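Local coordinates for protein Rho guanine nucleotide exchange factor 11 (Homo sapiens, PDB 5JHH) that probably activates Rho-family GTPases, RhoA in particular, by promoting exchange of bound GDP for GTP through its DH domain, assisted by the adjoining PH domain, at residues E111-V116 with R202-Y207. Residues are numbered along the deposited sequence; the frame is centred on the assembly and turned at random.
Sequences EELQQV and REILKY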
loop_
_atom_site.group_PDB
_atom_site.type_symbol
_atom_site.label_atom_id
_atom_site.label_comp_id
_atom_site.label_asym_id
_atom_site.label_seq_id
_atom_site.Cartn_x
_atom_site.Cartn_y
_atom_site.Cartn_z
ATOM N N GLU A 111 -20.296 -0.093 10.256
ATOM C CA GLU A 111 -20.417 1.325 9.962
ATOM C C GLU A 111 -19.512 2.109 10.925
ATOM O O GLU A 111 -18.773 3.001 10.497
ATOM C CB GLU A 111 -21.873 1.804 10.108
ATOM C CG GLU A 111 -22.863 1.164 9.146
ATOM C CD GLU A 111 -22.572 1.519 7.716
ATOM O OE1 GLU A 111 -22.149 2.673 7.459
ATOM O OE2 GLU A 111 -22.715 0.663 6.852
ATOM N N GLU A 112 -19.605 1.775 12.210
ATOM C CA GLU A 112 -18.820 2.436 13.249
ATOM C C GLU A 112 -17.311 2.288 13.000
ATOM O O GLU A 112 -16.592 3.299 12.987
ATOM C CB GLU A 112 -19.198 1.896 14.619
ATOM C CG GLU A 112 -18.384 2.465 15.757
ATOM C CD GLU A 112 -18.757 1.888 17.137
ATOM O OE1 GLU A 112 -19.078 0.671 17.253
ATOM O OE2 GLU A 112 -18.704 2.653 18.133
ATOM N N LEU A 113 -16.853 1.066 12.700
ATOM C CA LEU A 113 -15.429 0.794 12.532
ATOM C C LEU A 113 -14.879 1.524 11.324
ATOM O O LEU A 113 -13.818 2.155 11.409
ATOM C CB LEU A 113 -15.157 -0.689 12.375
ATOM C CG LEU A 113 -13.736 -1.080 11.962
ATOM C CD1 LEU A 113 -12.599 -0.555 12.840
ATOM C CD2 LEU A 113 -13.652 -2.582 11.968
ATOM N N GLN A 114 -15.609 1.509 10.215
ATOM C CA GLN A 114 -15.090 2.167 9.035
ATOM C C GLN A 114 -15.098 3.664 9.178
ATOM O O GLN A 114 -14.199 4.296 8.669
ATOM C CB GLN A 114 -15.722 1.701 7.724
ATOM C CG GLN A 114 -17.129 2.132 7.447
ATOM C CD GLN A 114 -17.816 1.293 6.340
ATOM O OE1 GLN A 114 -17.274 0.317 5.827
ATOM N NE2 GLN A 114 -19.026 1.739 5.924
ATOM N N GLN A 115 -16.042 4.229 9.920
ATOM C CA GLN A 115 -16.078 5.659 10.059
ATOM C C GLN A 115 -14.885 6.053 10.880
ATOM O O GLN A 115 -14.222 7.004 10.588
ATOM C CB GLN A 115 -17.266 6.182 10.875
ATOM C CG GLN A 115 -18.635 6.028 10.333
ATOM C CD GLN A 115 -19.675 6.543 11.351
ATOM O OE1 GLN A 115 -20.001 5.878 12.352
ATOM N NE2 GLN A 115 -20.160 7.724 11.115
ATOM N N VAL A 116 -14.742 5.417 12.024
ATOM C CA VAL A 116 -13.698 5.765 12.966
ATOM C C VAL A 116 -12.335 5.507 12.344
ATOM O O VAL A 116 -11.515 6.379 12.351
ATOM C CB VAL A 116 -13.889 5.005 14.270
ATOM C CG1 VAL A 116 -12.748 5.284 15.212
ATOM C CG2 VAL A 116 -15.207 5.460 14.922
ATOM N N ARG A 202 -13.412 -6.628 3.661
ATOM C CA ARG A 202 -12.942 -6.074 2.389
ATOM C C ARG A 202 -13.574 -4.743 2.055
ATOM O O ARG A 202 -12.912 -3.807 1.575
ATOM C CB ARG A 202 -13.180 -7.041 1.251
ATOM C CG ARG A 202 -12.163 -8.174 1.307
ATOM C CD ARG A 202 -12.269 -9.096 0.099
ATOM N NE ARG A 202 -11.389 -10.230 0.263
ATOM C CZ ARG A 202 -11.754 -11.506 0.113
ATOM N NH1 ARG A 202 -12.996 -11.833 -0.244
ATOM N NH2 ARG A 202 -10.852 -12.464 0.300
ATOM N N GLU A 203 -14.860 -4.690 2.298
ATOM C CA GLU A 203 -15.688 -3.503 2.050
ATOM C C GLU A 203 -15.260 -2.338 2.962
ATOM O O GLU A 203 -15.178 -1.187 2.567
ATOM C CB GLU A 203 -17.125 -3.911 2.326
ATOM C CG GLU A 203 -18.125 -3.462 1.299
ATOM C CD GLU A 203 -17.768 -3.769 -0.129
ATOM O OE1 GLU A 203 -17.663 -4.960 -0.457
ATOM O OE2 GLU A 203 -17.647 -2.791 -0.915
ATOM N N ILE A 204 -14.878 -2.683 4.175
ATOM C CA ILE A 204 -14.373 -1.694 5.094
ATOM C C ILE A 204 -13.059 -1.161 4.560
ATOM O O ILE A 204 -12.794 0.016 4.629
ATOM C CB ILE A 204 -14.173 -2.334 6.477
ATOM C CG1 ILE A 204 -15.526 -2.508 7.154
ATOM C CG2 ILE A 204 -13.227 -1.537 7.313
ATOM C CD1 ILE A 204 -15.420 -3.398 8.382
ATOM N N LEU A 205 -12.211 -2.025 4.052
ATOM C CA LEU A 205 -10.941 -1.554 3.479
ATOM C C LEU A 205 -11.151 -0.666 2.262
ATOM O O LEU A 205 -10.427 0.325 2.048
ATOM C CB LEU A 205 -10.055 -2.741 3.104
ATOM C CG LEU A 205 -9.484 -3.442 4.338
ATOM C CD1 LEU A 205 -9.040 -4.872 4.069
ATOM C CD2 LEU A 205 -8.323 -2.658 4.931
ATOM N N LYS A 206 -12.167 -0.983 1.474
ATOM C CA LYS A 206 -12.466 -0.163 0.314
ATOM C C LYS A 206 -12.937 1.207 0.732
ATOM O O LYS A 206 -12.580 2.208 0.082
ATOM C CB LYS A 206 -13.508 -0.826 -0.583
ATOM C CG LYS A 206 -12.956 -1.990 -1.407
ATOM C CD LYS A 206 -14.089 -2.607 -2.235
ATOM C CE LYS A 206 -14.056 -4.134 -2.258
ATOM N NZ LYS A 206 -15.302 -4.735 -2.809
ATOM N N TYR A 207 -13.690 1.250 1.816
ATOM C CA TYR A 207 -14.179 2.505 2.349
ATOM C C TYR A 207 -13.030 3.363 2.877
ATOM O O TYR A 207 -12.960 4.545 2.590
ATOM C CB TYR A 207 -15.190 2.211 3.472
ATOM C CG TYR A 207 -15.815 3.408 4.143
ATOM C CD1 TYR A 207 -15.100 4.145 5.059
ATOM C CD2 TYR A 207 -17.145 3.768 3.917
ATOM C CE1 TYR A 207 -15.671 5.242 5.687
ATOM C CE2 TYR A 207 -17.727 4.861 4.565
ATOM C CZ TYR A 207 -16.971 5.587 5.435
ATOM O OH TYR A 207 -17.428 6.692 6.090
#
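With CG of Y207 anti to the backbone N (chi1 -180°), the tyrosine ring extends from helix 189-227 across to helix 107-121, where Q114 turns CG between its backbone N and carbonyl carbon (chi1 72°) and lays its chain over the ring. Both helices belong to the all-helical DH domain, the catalytic module of Rho exchange factors; helix 189-227 is the long one that runs on toward the PH domain. The two segments run roughly parallel, their axes 9.4 Å apart. Q114 CG sits over the centre of the Y207 ring, 3.6 Å from the centroid, a CH-pi contact made to the face. Further along the extended chain, the amide stacks on the ring with the planes 8° apart, and NE2 lies 3.4 Å from Y207 CD2. The other branch, OE1, touches I204, 3.6 Å from CG1; it accepts a hydrogen bond from NE of R110, one turn earlier on its own helix, which helps set the rotation of the amide. An alanine in place of Y207 is likely to leave one side of the Q114 amide without its flat support and open a gap between the helices. At the far end of the ring, Y207 OH passes the backbone of Q115, 4.3 Å from CA. On the buried flank, where F105 of helix 98-105 touches both, L113 and I204 cross at about a right angle and meet through terminal methyls, L113 CD2 lying 4.1 Å from I204 CD1.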